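Long-range contacts in bifunctional GH43-CE protein (Bacteroides eggerthii, PDB 6MLY), which links a glycoside hydrolase family 43 module, probably a beta-xylosidase acting on xylan, to a carbohydrate esterase module in one chain: residues A[314-319]-A[505-510]; A[382-388]-A[439-445]; A[391-397]-A[492-498]; A[430-434]-A[470-474]. One frame throughout, in Å; residues are numbered along the deposited sequence.

Contact 1: A[314-319]-A[505-510]; sequences VASDDF and FDYFKI
The Phe319 ring meets strand 505-510 at its edge, where Asp506 O lies 3.6 Å from Phe319 CD2 near the ring plane and Tyr507 N also sits in plane; CB of Asp317 covers one face. Phe508 turns an edge to Ala315, its CD2 lying 4.0 Å from Ala315 O, and forms an edge-to-face pair with Trp332. Between the two rings, Asp317 and Phe508 exchange backbone bonds: Asp317 N to Phe508 O is 2.8 Å and Phe508 N to Asp317 O 2.9 Å. Ser316 OG, held beside its backbone N (chi1 -59°), is turned toward Ile510 N and accepts from it at 3.2 Å in a nearly straight bond (164°). Asp317 OD1 accepts from Phe319 N, making an Asx turn, and pairs with Arg321. With an alanine in place of Phe319, a gap beside the Asp506-Phe508 backbone would probably stand open and Asp317 CB lose the ring it packs on. A single antiparallel bridge joins the incoming loop to a strand of the concanavalin A-like beta sandwich.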
loop_
_atom_site.group_PDB
_atom_site.type_symbol
_atom_site.label_atom_id
_atom_site.label_comp_id
_atom_site.label_asym_id
_atom_site.label_seq_id
_atom_site.Cartn_x
_atom_site.Cartn_y
_atom_site.Cartn_z
ATOM N N VAL A 314 -11.580 3.421 -14.150
ATOM C CA VAL A 314 -10.734 2.204 -14.122
ATOM C C VAL A 314 -11.596 1.020 -14.565
ATOM O O VAL A 314 -12.741 0.904 -14.141
ATOM C CB VAL A 314 -10.131 1.945 -12.729
ATOM C CG1 VAL A 314 -9.106 2.997 -12.343
ATOM C CG2 VAL A 314 -11.201 1.833 -11.654
ATOM N N ALA A 315 -11.041 0.157 -15.420
ATOM C CA ALA A 315 -11.749 -1.027 -15.891
ATOM C C ALA A 315 -10.777 -2.207 -16.026
ATOM O O ALA A 315 -9.577 -2.004 -16.231
ATOM C CB ALA A 315 -12.434 -0.721 -17.196
ATOM N N SER A 316 -11.312 -3.430 -15.888
ATOM C CA SER A 316 -10.587 -4.672 -16.191
ATOM C C SER A 316 -10.367 -4.761 -17.704
ATOM O O SER A 316 -11.113 -4.136 -18.463
ATOM C CB SER A 316 -11.337 -5.886 -15.690
ATOM O OG SER A 316 -11.542 -5.823 -14.287
ATOM N N ASP A 317 -9.356 -5.531 -18.126
ATOM C CA ASP A 317 -9.061 -5.745 -19.544
ATOM C C ASP A 317 -8.632 -7.196 -19.762
ATOM O O ASP A 317 -7.620 -7.630 -19.227
ATOM C CB ASP A 317 -7.971 -4.792 -20.050
ATOM C CG ASP A 317 -8.043 -4.478 -21.539
ATOM O OD1 ASP A 317 -8.791 -5.172 -22.264
ATOM O OD2 ASP A 317 -7.354 -3.532 -21.968
ATOM N N ASP A 318 -9.409 -7.920 -20.576
ATOM C CA ASP A 318 -9.133 -9.315 -20.921
ATOM C C ASP A 318 -8.105 -9.379 -22.061
ATOM O O ASP A 318 -7.670 -10.472 -22.449
ATOM C CB ASP A 318 -10.427 -10.060 -21.275
ATOM C CG ASP A 318 -11.173 -9.527 -22.491
ATOM O OD1 ASP A 318 -10.790 -8.456 -22.998
ATOM O OD2 ASP A 318 -12.136 -10.189 -22.924
ATOM N N PHE A 319 -7.739 -8.206 -22.598
ATOM C CA PHE A 319 -6.781 -8.032 -23.699
ATOM C C PHE A 319 -7.257 -8.799 -24.942
ATOM O O PHE A 319 -6.447 -9.280 -25.739
ATOM C CB PHE A 319 -5.366 -8.389 -23.239
ATOM C CG PHE A 319 -4.788 -7.416 -22.241
ATOM C CD1 PHE A 319 -4.602 -6.084 -22.577
ATOM C CD2 PHE A 319 -4.438 -7.823 -20.963
ATOM C CE1 PHE A 319 -4.079 -5.185 -21.660
ATOM C CE2 PHE A 319 -3.913 -6.924 -20.047
ATOM C CZ PHE A 319 -3.732 -5.608 -20.398
ATOM N N PHE A 505 0.726 -10.888 -20.661
ATOM C CA PHE A 505 -0.316 -10.666 -19.657
ATOM C C PHE A 505 -1.667 -11.068 -20.257
ATOM O O PHE A 505 -2.078 -10.500 -21.275
ATOM C CB PHE A 505 -0.381 -9.198 -19.233
ATOM C CG PHE A 505 0.842 -8.668 -18.528
ATOM C CD1 PHE A 505 0.830 -8.439 -17.161
ATOM C CD2 PHE A 505 1.996 -8.367 -19.235
ATOM C CE1 PHE A 505 1.945 -7.924 -16.518
ATOM C CE2 PHE A 505 3.113 -7.864 -18.586
ATOM C CZ PHE A 505 3.086 -7.644 -17.229
ATOM N N ASP A 506 -2.340 -12.048 -19.635
ATOM C CA ASP A 506 -3.633 -12.535 -20.135
ATOM C C ASP A 506 -4.709 -11.469 -19.889
ATOM O O ASP A 506 -5.538 -11.213 -20.767
ATOM C CB ASP A 506 -4.033 -13.875 -19.508
ATOM C CG ASP A 506 -5.257 -14.517 -20.148
ATOM O OD1 ASP A 506 -5.565 -14.180 -21.317
ATOM O OD2 ASP A 506 -5.901 -15.346 -19.475
ATOM N N TYR A 507 -4.679 -10.868 -18.691
ATOM C CA TYR A 507 -5.686 -9.911 -18.256
ATOM C C TYR A 507 -5.125 -8.990 -17.164
ATOM O O TYR A 507 -4.104 -9.275 -16.540
ATOM C CB TYR A 507 -6.948 -10.637 -17.770
ATOM C CG TYR A 507 -6.817 -11.391 -16.469
ATOM C CD1 TYR A 507 -6.939 -10.750 -15.246
ATOM C CD2 TYR A 507 -6.601 -12.758 -16.457
ATOM C CE1 TYR A 507 -6.833 -11.442 -14.048
ATOM C CE2 TYR A 507 -6.489 -13.464 -15.270
ATOM C CZ TYR A 507 -6.605 -12.806 -14.059
ATOM O OH TYR A 507 -6.489 -13.507 -12.889
ATOM N N PHE A 508 -5.809 -7.855 -16.979
ATOM C CA PHE A 508 -5.754 -7.066 -15.756
ATOM C C PHE A 508 -7.176 -6.997 -15.198
ATOM O O PHE A 508 -8.128 -6.862 -15.951
ATOM C CB PHE A 508 -5.177 -5.670 -16.012
ATOM C CG PHE A 508 -5.297 -4.714 -14.850
ATOM C CD1 PHE A 508 -4.280 -4.596 -13.914
ATOM C CD2 PHE A 508 -6.430 -3.933 -14.687
ATOM C CE1 PHE A 508 -4.395 -3.721 -12.843
ATOM C CE2 PHE A 508 -6.542 -3.058 -13.618
ATOM C CZ PHE A 508 -5.527 -2.956 -12.694
ATOM N N LYS A 509 -7.298 -7.122 -13.876
ATOM C CA LYS A 509 -8.588 -7.143 -13.210
ATOM C C LYS A 509 -8.518 -6.186 -12.023
ATOM O O LYS A 509 -7.531 -6.196 -11.293
ATOM C CB LYS A 509 -8.943 -8.568 -12.768
ATOM C CG LYS A 509 -10.405 -8.956 -12.942
ATOM C CD LYS A 509 -11.160 -9.115 -11.642
ATOM C CE LYS A 509 -10.845 -10.415 -10.943
ATOM N NZ LYS A 509 -11.821 -10.685 -9.864
ATOM N N ILE A 510 -9.560 -5.361 -11.865
ATOM C CA ILE A 510 -9.644 -4.390 -10.782
ATOM C C ILE A 510 -11.061 -4.418 -10.199
ATOM O O ILE A 510 -12.050 -4.490 -10.938
ATOM C CB ILE A 510 -9.239 -2.980 -11.254
ATOM C CG1 ILE A 510 -9.094 -2.017 -10.073
ATOM C CG2 ILE A 510 -10.208 -2.447 -12.302
ATOM C CD1 ILE A 510 -8.440 -0.705 -10.424
HETATM O O HOH W 1 -7.891 -13.107 -21.105
#

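Contact 2: A[382-388]-A[439-445]; sequences SVSMDVS and QQVVYFK
Tyr443 lays its ring obliquely beside Ser384, with CE2 3.5 Å from Ser384 CB. The hydroxyl-bearing arm of Ser384 follows the same ring, because its OG stands anti to the backbone N (chi1 169°). Tyr507 and Trp468 also touch Tyr443, and an alanine here would probably open a gap between them and leave the Ser384 side chain without its aromatic neighbour. Strands 382-386 and 441-445 run antiparallel, their axes 4.7 Å apart, as adjacent members of one sheet in the concanavalin A-like sandwich. Alternation sends Val383, Met385, Val442 and Phe444 to the other face, where Val410 and Ile419 of the facing sheet meet Val442 and Phe444, and Val408 also meets Phe444. There the Phe444 ring receives two groups at its edge: Val383 CG2, and the methyl of Met385, whose CE is 3.5 Å from Phe444 CD2. The reciprocal Val383-Phe444 pair holds the register, with Val383 N to Phe444 O at 3.0 Å; Met385 N donates to Val442 O at 2.8 Å. Val387 N donates to Gln440 O, and the Val387 and Val442 side chains cross at about a right angle, their CG1 atoms 3.8 Å apart. Asp386 OD2 is paired with Arg348.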
loop_
_atom_site.group_PDB
_atom_site.type_symbol
_atom_site.label_atom_id
_atom_site.label_comp_id
_atom_site.label_asym_id
_atom_site.label_seq_id
_atom_site.Cartn_x
_atom_site.Cartn_y
_atom_site.Cartn_z
ATOM N N SER A 382 -5.202 -6.997 -10.102
ATOM C CA SER A 382 -4.758 -8.377 -10.339
ATOM C C SER A 382 -4.225 -8.543 -11.767
ATOM O O SER A 382 -4.563 -7.759 -12.665
ATOM C CB SER A 382 -5.877 -9.348 -10.088
ATOM O OG SER A 382 -6.345 -9.239 -8.755
ATOM N N VAL A 383 -3.414 -9.588 -11.969
ATOM C CA VAL A 383 -2.900 -9.962 -13.287
ATOM C C VAL A 383 -2.744 -11.486 -13.368
ATOM O O VAL A 383 -2.737 -12.180 -12.352
ATOM C CB VAL A 383 -1.564 -9.259 -13.593
ATOM C CG1 VAL A 383 -1.767 -7.840 -14.105
ATOM C CG2 VAL A 383 -0.638 -9.263 -12.392
ATOM N N SER A 384 -2.662 -11.983 -14.606
ATOM C CA SER A 384 -2.160 -13.311 -14.941
ATOM C C SER A 384 -1.051 -13.135 -15.979
ATOM O O SER A 384 -1.253 -12.431 -16.975
ATOM C CB SER A 384 -3.255 -14.217 -15.462
ATOM O OG SER A 384 -2.719 -15.419 -16.011
ATOM N N MET A 385 0.101 -13.767 -15.736
ATOM C CA MET A 385 1.287 -13.567 -16.550
ATOM C C MET A 385 1.699 -14.894 -17.196
ATOM O O MET A 385 1.065 -15.919 -16.977
ATOM C CB MET A 385 2.437 -13.012 -15.702
ATOM C CG MET A 385 3.147 -11.822 -16.348
ATOM S SD MET A 385 3.932 -10.691 -15.170
ATOM C CE MET A 385 2.504 -10.223 -14.194
ATOM N N ASP A 386 2.739 -14.826 -18.033
ATOM C CA ASP A 386 3.385 -15.981 -18.656
ATOM C C ASP A 386 4.849 -15.601 -18.922
ATOM O O ASP A 386 5.132 -14.722 -19.752
ATOM C CB ASP A 386 2.653 -16.419 -19.931
ATOM C CG ASP A 386 3.003 -17.825 -20.400
ATOM O OD1 ASP A 386 4.170 -18.233 -20.227
ATOM O OD2 ASP A 386 2.105 -18.500 -20.942
ATOM N N VAL A 387 5.764 -16.293 -18.230
ATOM C CA VAL A 387 7.145 -15.834 -18.016
ATOM C C VAL A 387 8.122 -16.520 -18.984
ATOM O O VAL A 387 9.320 -16.229 -18.952
ATOM C CB VAL A 387 7.571 -16.067 -16.554
ATOM C CG1 VAL A 387 6.529 -15.543 -15.578
ATOM C CG2 VAL A 387 7.865 -17.532 -16.278
ATOM N N SER A 388 7.615 -17.416 -19.839
ATOM C CA SER A 388 8.426 -18.162 -20.808
ATOM C C SER A 388 9.408 -17.235 -21.538
ATOM O O SER A 388 10.564 -17.597 -21.737
ATOM C CB SER A 388 7.542 -18.879 -21.792
ATOM O OG SER A 388 6.393 -19.408 -21.144
ATOM N N GLN A 439 6.653 -23.088 -12.337
ATOM C CA GLN A 439 5.688 -22.946 -13.441
ATOM C C GLN A 439 6.111 -21.765 -14.326
ATOM O O GLN A 439 7.139 -21.125 -14.086
ATOM C CB GLN A 439 4.270 -22.692 -12.920
ATOM C CG GLN A 439 3.813 -23.652 -11.831
ATOM C CD GLN A 439 2.379 -23.399 -11.433
ATOM O OE1 GLN A 439 1.754 -22.424 -11.856
ATOM N NE2 GLN A 439 1.843 -24.281 -10.603
ATOM N N GLN A 440 5.307 -21.478 -15.354
ATOM C CA GLN A 440 5.538 -20.304 -16.197
ATOM C C GLN A 440 4.325 -19.363 -16.149
ATOM O O GLN A 440 4.501 -18.145 -16.203
ATOM C CB GLN A 440 5.936 -20.752 -17.601
ATOM C CG GLN A 440 7.117 -21.713 -17.572
ATOM C CD GLN A 440 8.028 -21.556 -18.764
ATOM O OE1 GLN A 440 7.579 -21.345 -19.890
ATOM N NE2 GLN A 440 9.323 -21.673 -18.515
ATOM N N VAL A 441 3.116 -19.923 -16.018
ATOM C CA VAL A 441 1.925 -19.139 -15.674
ATOM C C VAL A 441 1.983 -18.804 -14.177
ATOM O O VAL A 441 2.149 -19.688 -13.338
ATOM C CB VAL A 441 0.625 -19.881 -16.045
ATOM C CG1 VAL A 441 -0.612 -19.126 -15.571
ATOM C CG2 VAL A 441 0.543 -20.159 -17.540
ATOM N N VAL A 442 1.849 -17.511 -13.865
ATOM C CA VAL A 442 1.886 -16.996 -12.500
ATOM C C VAL A 442 0.874 -15.843 -12.387
ATOM O O VAL A 442 0.590 -15.145 -13.369
ATOM C CB VAL A 442 3.314 -16.555 -12.119
ATOM C CG1 VAL A 442 3.799 -15.400 -12.981
ATOM C CG2 VAL A 442 3.430 -16.196 -10.648
ATOM N N TYR A 443 0.329 -15.663 -11.181
ATOM C CA TYR A 443 -0.680 -14.655 -10.891
ATOM C C TYR A 443 -0.121 -13.686 -9.843
ATOM O O TYR A 443 0.784 -14.042 -9.087
ATOM C CB TYR A 443 -1.972 -15.329 -10.419
ATOM C CG TYR A 443 -2.634 -16.231 -11.433
ATOM C CD1 TYR A 443 -2.193 -17.530 -11.637
ATOM C CD2 TYR A 443 -3.711 -15.791 -12.187
ATOM C CE1 TYR A 443 -2.796 -18.361 -12.569
ATOM C CE2 TYR A 443 -4.330 -16.611 -13.117
ATOM C CZ TYR A 443 -3.872 -17.901 -13.308
ATOM O OH TYR A 443 -4.478 -18.709 -14.223
ATOM N N PHE A 444 -0.652 -12.456 -9.831
ATOM C CA PHE A 444 -0.295 -11.428 -8.843
ATOM C C PHE A 444 -1.528 -10.591 -8.488
ATOM O O PHE A 444 -2.454 -10.458 -9.288
ATOM C CB PHE A 444 0.821 -10.513 -9.353
ATOM C CG PHE A 444 2.143 -11.199 -9.588
ATOM C CD1 PHE A 444 2.923 -11.623 -8.523
ATOM C CD2 PHE A 444 2.609 -11.423 -10.872
ATOM C CE1 PHE A 444 4.140 -12.251 -8.740
ATOM C CE2 PHE A 444 3.826 -12.052 -11.089
ATOM C CZ PHE A 444 4.590 -12.463 -10.023
ATOM N N LYS A 445 -1.499 -10.027 -7.276
ATOM C CA LYS A 445 -2.569 -9.209 -6.717
ATOM C C LYS A 445 -1.923 -8.100 -5.876
ATOM O O LYS A 445 -0.883 -8.307 -5.261
ATOM C CB LYS A 445 -3.520 -10.090 -5.896
ATOM C CG LYS A 445 -4.733 -9.393 -5.286
ATOM C CD LYS A 445 -5.916 -10.324 -5.019
ATOM C CE LYS A 445 -5.701 -11.268 -3.854
ATOM N NZ LYS A 445 -6.902 -12.094 -3.574
#

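Contact 3: A[391-397]-A[492-498]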
loop_
_atom_site.group_PDB
_atom_site.type_symbol
_atom_site.label_atom_id
_atom_site.label_comp_id
_atom_site.label_asym_id
_atom_site.label_seq_id
_atom_site.Cartn_x
_atom_site.Cartn_y
_atom_site.Cartn_z
ATOM N N LYS A 391 14.155 -13.264 -19.909
ATOM C CA LYS A 391 15.581 -13.539 -20.067
ATOM C C LYS A 391 16.330 -13.190 -18.770
ATOM O O LYS A 391 15.760 -12.583 -17.852
ATOM C CB LYS A 391 16.121 -12.757 -21.269
ATOM C CG LYS A 391 15.645 -13.280 -22.617
ATOM C CD LYS A 391 16.316 -12.632 -23.814
ATOM C CE LYS A 391 15.611 -12.947 -25.118
ATOM N NZ LYS A 391 16.068 -12.079 -26.230
ATOM N N GLU A 392 17.605 -13.600 -18.714
ATOM C CA GLU A 392 18.508 -13.366 -17.584
ATOM C C GLU A 392 18.486 -11.882 -17.197
ATOM O O GLU A 392 18.976 -11.031 -17.944
ATOM C CB GLU A 392 19.929 -13.796 -17.957
ATOM C CG GLU A 392 20.934 -13.691 -16.817
ATOM C CD GLU A 392 20.798 -14.738 -15.723
ATOM O OE1 GLU A 392 20.003 -15.682 -15.903
ATOM O OE2 GLU A 392 21.494 -14.612 -14.691
ATOM N N GLY A 393 17.898 -11.589 -16.030
ATOM C CA GLY A 393 17.958 -10.264 -15.408
ATOM C C GLY A 393 16.700 -9.431 -15.614
ATOM O O GLY A 393 16.613 -8.319 -15.085
ATOM N N ASP A 394 15.729 -9.951 -16.377
ATOM C CA ASP A 394 14.465 -9.238 -16.621
ATOM C C ASP A 394 13.590 -9.342 -15.364
ATOM O O ASP A 394 13.769 -10.241 -14.539
ATOM C CB ASP A 394 13.737 -9.762 -17.866
ATOM C CG ASP A 394 14.485 -9.519 -19.193
ATOM O OD1 ASP A 394 15.636 -9.036 -19.121
ATOM O OD2 ASP A 394 13.903 -9.809 -20.292
ATOM N N PHE A 395 12.647 -8.404 -15.238
ATOM C CA PHE A 395 11.803 -8.279 -14.056
ATOM C C PHE A 395 10.439 -7.725 -14.480
ATOM O O PHE A 395 10.351 -6.579 -14.883
ATOM C CB PHE A 395 12.510 -7.392 -13.026
ATOM C CG PHE A 395 11.840 -7.271 -11.680
ATOM C CD1 PHE A 395 10.939 -8.226 -11.226
ATOM C CD2 PHE A 395 12.148 -6.209 -10.845
ATOM C CE1 PHE A 395 10.342 -8.102 -9.980
ATOM C CE2 PHE A 395 11.550 -6.087 -9.600
ATOM C CZ PHE A 395 10.649 -7.033 -9.168
ATOM N N ALA A 396 9.393 -8.558 -14.387
ATOM C CA ALA A 396 8.067 -8.236 -14.919
ATOM C C ALA A 396 6.981 -8.661 -13.930
ATOM O O ALA A 396 6.897 -9.828 -13.580
ATOM C CB ALA A 396 7.872 -8.925 -16.245
ATOM N N GLY A 397 6.135 -7.707 -13.518
ATOM C CA GLY A 397 5.063 -7.979 -12.572
ATOM C C GLY A 397 4.052 -6.848 -12.486
ATOM O O GLY A 397 3.788 -6.158 -13.475
ATOM N N PHE A 492 4.535 -3.980 -15.699
ATOM C CA PHE A 492 5.913 -3.668 -16.094
ATOM C C PHE A 492 6.646 -4.938 -16.541
ATOM O O PHE A 492 6.163 -6.045 -16.335
ATOM C CB PHE A 492 6.650 -2.956 -14.956
ATOM C CG PHE A 492 6.904 -3.787 -13.724
ATOM C CD1 PHE A 492 5.977 -3.839 -12.694
ATOM C CD2 PHE A 492 8.087 -4.498 -13.580
ATOM C CE1 PHE A 492 6.224 -4.592 -11.556
ATOM C CE2 PHE A 492 8.330 -5.254 -12.442
ATOM C CZ PHE A 492 7.396 -5.302 -11.433
ATOM N N ASN A 493 7.805 -4.728 -17.177
ATOM C CA ASN A 493 8.695 -5.767 -17.672
ATOM C C ASN A 493 9.936 -5.106 -18.275
ATOM O O ASN A 493 9.879 -4.603 -19.391
ATOM C CB ASN A 493 8.054 -6.654 -18.746
ATOM C CG ASN A 493 9.019 -7.683 -19.304
ATOM O OD1 ASN A 493 10.022 -8.014 -18.671
ATOM N ND2 ASN A 493 8.729 -8.199 -20.488
ATOM N N TYR A 494 11.060 -5.144 -17.551
ATOM C CA TYR A 494 12.277 -4.483 -18.006
ATOM C C TYR A 494 13.507 -5.331 -17.695
ATOM O O TYR A 494 13.465 -6.172 -16.816
ATOM C CB TYR A 494 12.425 -3.119 -17.341
ATOM C CG TYR A 494 12.566 -3.157 -15.842
ATOM C CD1 TYR A 494 13.790 -2.928 -15.238
ATOM C CD2 TYR A 494 11.472 -3.390 -15.024
ATOM C CE1 TYR A 494 13.929 -2.938 -13.860
ATOM C CE2 TYR A 494 11.592 -3.400 -13.644
ATOM C CZ TYR A 494 12.825 -3.170 -13.059
ATOM O OH TYR A 494 12.957 -3.172 -11.701
ATOM N N ALA A 495 14.599 -5.038 -18.409
ATOM C CA ALA A 495 15.842 -5.791 -18.346
ATOM C C ALA A 495 16.911 -5.015 -17.566
ATOM O O ALA A 495 16.946 -3.782 -17.609
ATOM C CB ALA A 495 16.318 -6.092 -19.742
ATOM N N THR A 496 17.777 -5.766 -16.872
ATOM C CA THR A 496 18.978 -5.246 -16.221
ATOM C C THR A 496 20.237 -5.700 -16.975
ATOM O O THR A 496 21.250 -5.002 -16.934
ATOM C CB THR A 496 19.051 -5.679 -14.749
ATOM O OG1 THR A 496 19.087 -7.106 -14.697
ATOM C CG2 THR A 496 17.890 -5.169 -13.924
ATOM N N LYS A 497 20.175 -6.861 -17.646
ATOM C CA LYS A 497 21.360 -7.491 -18.252
ATOM C C LYS A 497 21.177 -7.743 -19.759
ATOM O O LYS A 497 22.140 -7.589 -20.518
ATOM C CB LYS A 497 21.702 -8.790 -17.514
ATOM C CG LYS A 497 22.564 -8.607 -16.272
ATOM C CD LYS A 497 22.966 -9.901 -15.593
ATOM C CE LYS A 497 21.947 -10.384 -14.582
ATOM N NZ LYS A 497 22.438 -11.559 -13.829
ATOM N N GLU A 498 19.968 -8.130 -20.191
ATOM C CA GLU A 498 19.766 -8.741 -21.515
ATOM C C GLU A 498 18.421 -8.298 -22.109
ATOM O O GLU A 498 17.368 -8.532 -21.511
ATOM C CB GLU A 498 19.841 -10.261 -21.359
ATOM C CG GLU A 498 20.226 -11.003 -22.625
ATOM C CD GLU A 498 20.634 -12.457 -22.420
ATOM O OE1 GLU A 498 20.708 -12.914 -21.250
ATOM O OE2 GLU A 498 20.879 -13.135 -23.435
#
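At the heart of the contact the edge of Phe492 points into the face of Phe395, a T-shaped pair with centroids 5.3 Å apart and planes at 85°; Phe492 CE2 stands over the centre of the Phe395 ring. Tyr494 completes the aromatic cluster from the side. It lies alongside Phe395 and points the same way, its OH 3.3 Å from Phe395 CD2 near the plane of that ring. With CG between the backbone N and the carbonyl carbon (chi1 67°), Phe492 brings its ring against Phe395 and over Gly397, whose CA makes a CH-pi contact 4.0 Å from the Phe492 centroid.

Backbone bonds pair the two chains beneath these rings. Phe395 N donates to Tyr494 O at 2.9 Å, and Tyr494 N returns the bond to Phe395 O at 3.1 Å. Phe492 N reaches Gly397 O. Toward the other end, a type II turn runs from Lys391 to Asp394, with Gly393 in its third position at a positive phi (101°). The carbonyl of that glycine takes the hydroxyl of Thr496, OG1 to Gly393 O being 2.8 Å. Further out, Lys411 makes a cation-pi contact with Phe395, Phe363 an edge-to-face pair with Phe492, and Leu354 O accepts from Asn493 ND2.

The salt bridge between Glu392 OE2 and Lys497 NZ is weak, at 3.3 Å, and joins exposed residues, so cohesion here probably rests more on the buried rings and backbone bonds than on charge.

Contact 4: A[430-434]-A[470-474]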
loop_
_atom_site.group_PDB
_atom_site.type_symbol
_atom_site.label_atom_id
_atom_site.label_comp_id
_atom_site.label_asym_id
_atom_site.label_seq_id
_atom_site.Cartn_x
_atom_site.Cartn_y
_atom_site.Cartn_z
ATOM N N ALA A 430 14.426 -2.671 -1.867
ATOM C CA ALA A 430 14.664 -3.726 -0.911
ATOM C C ALA A 430 13.841 -4.965 -1.288
ATOM O O ALA A 430 12.613 -4.965 -1.138
ATOM C CB ALA A 430 14.316 -3.223 0.470
ATOM N N GLU A 431 14.527 -6.006 -1.783
ATOM C CA GLU A 431 13.912 -7.319 -1.993
ATOM C C GLU A 431 13.681 -7.937 -0.609
ATOM O O GLU A 431 14.624 -8.128 0.150
ATOM C CB GLU A 431 14.745 -8.213 -2.924
ATOM C CG GLU A 431 16.254 -8.078 -2.772
ATOM C CD GLU A 431 17.072 -9.167 -3.452
ATOM O OE1 GLU A 431 16.687 -9.598 -4.562
ATOM O OE2 GLU A 431 18.096 -9.585 -2.870
ATOM N N VAL A 432 12.409 -8.202 -0.289
ATOM C CA VAL A 432 11.971 -8.585 1.052
ATOM C C VAL A 432 11.950 -10.115 1.160
ATOM O O VAL A 432 12.647 -10.696 1.992
ATOM C CB VAL A 432 10.591 -7.979 1.375
ATOM C CG1 VAL A 432 10.014 -8.524 2.674
ATOM C CG2 VAL A 432 10.640 -6.458 1.404
ATOM N N GLU A 433 11.126 -10.741 0.316
ATOM C CA GLU A 433 10.850 -12.173 0.337
ATOM C C GLU A 433 11.047 -12.705 -1.085
ATOM O O GLU A 433 10.961 -11.936 -2.055
ATOM C CB GLU A 433 9.432 -12.410 0.866
ATOM C CG GLU A 433 9.047 -13.870 1.012
ATOM C CD GLU A 433 7.637 -14.100 1.531
ATOM O OE1 GLU A 433 7.162 -13.270 2.362
ATOM O OE2 GLU A 433 7.007 -15.102 1.089
ATOM N N LYS A 434 11.322 -14.009 -1.200
ATOM C CA LYS A 434 11.666 -14.615 -2.474
ATOM C C LYS A 434 11.267 -16.093 -2.477
ATOM O O LYS A 434 11.779 -16.867 -1.675
ATOM C CB LYS A 434 13.167 -14.450 -2.715
ATOM C CG LYS A 434 13.674 -15.004 -4.036
ATOM C CD LYS A 434 14.952 -14.341 -4.505
ATOM C CE LYS A 434 16.015 -14.272 -3.426
ATOM N NZ LYS A 434 17.295 -13.742 -3.948
ATOM N N ALA A 470 0.198 -14.719 0.283
ATOM C CA ALA A 470 0.773 -13.421 0.664
ATOM C C ALA A 470 2.300 -13.467 0.520
ATOM O O ALA A 470 2.906 -14.529 0.708
ATOM C CB ALA A 470 0.363 -13.077 2.078
ATOM N N ILE A 471 2.910 -12.319 0.196
ATOM C CA ILE A 471 4.362 -12.236 0.019
ATOM C C ILE A 471 4.863 -10.816 0.318
ATOM O O ILE A 471 4.320 -9.816 -0.187
ATOM C CB ILE A 471 4.783 -12.699 -1.392
ATOM C CG1 ILE A 471 6.285 -12.494 -1.625
ATOM C CG2 ILE A 471 3.949 -12.013 -2.463
ATOM C CD1 ILE A 471 6.847 -13.277 -2.791
ATOM N N GLY A 472 5.941 -10.762 1.109
ATOM C CA GLY A 472 6.673 -9.546 1.433
ATOM C C GLY A 472 5.980 -8.739 2.523
ATOM O O GLY A 472 4.981 -9.205 3.133
ATOM N N ASN A 473 6.514 -7.522 2.756
ATOM C CA ASN A 473 5.984 -6.602 3.772
ATOM C C ASN A 473 4.829 -5.785 3.170
ATOM O O ASN A 473 4.421 -5.998 2.016
ATOM C CB ASN A 473 7.085 -5.711 4.365
ATOM C CG ASN A 473 7.770 -4.814 3.355
ATOM O OD1 ASN A 473 7.325 -4.692 2.217
ATOM N ND2 ASN A 473 8.863 -4.185 3.756
ATOM N N VAL A 474 4.286 -4.879 3.991
ATOM C CA VAL A 474 3.305 -3.877 3.574
ATOM C C VAL A 474 4.060 -2.676 2.994
ATOM O O VAL A 474 5.138 -2.317 3.475
ATOM C CB VAL A 474 2.396 -3.452 4.747
ATOM C CG1 VAL A 474 3.138 -2.625 5.790
ATOM C CG2 VAL A 474 1.166 -2.701 4.273
#
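Glu433 and Val432 meet the segment 470-474 where the two sheets of the concanavalin A-like sandwich come together at their margins: strand 430-436 is the outermost of one sheet and strand 469-476 the outermost of the other. No backbone-to-backbone bond crosses between the two segments; side chains of the first reach the backbone and side chains of the second.

The polar part is one hydrogen bond. Gly472 N donates to Glu433 OE1 at 3.1 Å in an almost straight line (173°), approaching from above the carboxylate plane. The fully extended glutamate, with CG anti to the backbone N (chi1 -177°), carries its carboxylate across to this N-H. Gln564 and Gln568 of helix 563-577, in the esterase part of the chain, also touch Glu433, which places the contact at the border between the concanavalin A-like domain and the esterase part. Asn473 has its own polar partner, its OD1 accepting from Asn423 ND2 on strand 418-423.

The remaining contacts are van der Waals. The Glu433 chain crosses Ile471 obliquely, Glu433 CD lying 3.8 Å from Ile471 CG1. Val432 rests its two methyls on Gly472 and Asn473. Its CG1 sits 3.7 Å from Gly472 CA, while the Val432 and Asn473 side chains cross at about a right angle, with Val432 CG2 3.7 Å from Asn473 ND2.

Contacts 1 and 2 share one sheet: strands 502-511 and 378-386 are neighbours, and Asp506 N lies 2.9 Å from Ser384 O, a probable hydrogen bond. Contact 3 lies at the end of the facing sheet, on strand 395-401 and the loop after strand 488-491. It meets contact 2 through the sandwich interior, where Met385 CE approaches Gly397 CA at 3.8 Å. Phe505 brings contact 1 into the same core, its CZ 3.6 Å from Phe492 O. Contact 4 touches none of the others; the nearest atoms of contacts 2 and 4 are about 6 Å apart. All four lie away from Asp143, predicted to tune the glycosidase site, and from the sodium site at Asp722; the predicted proton donor Glu200 is not modelled.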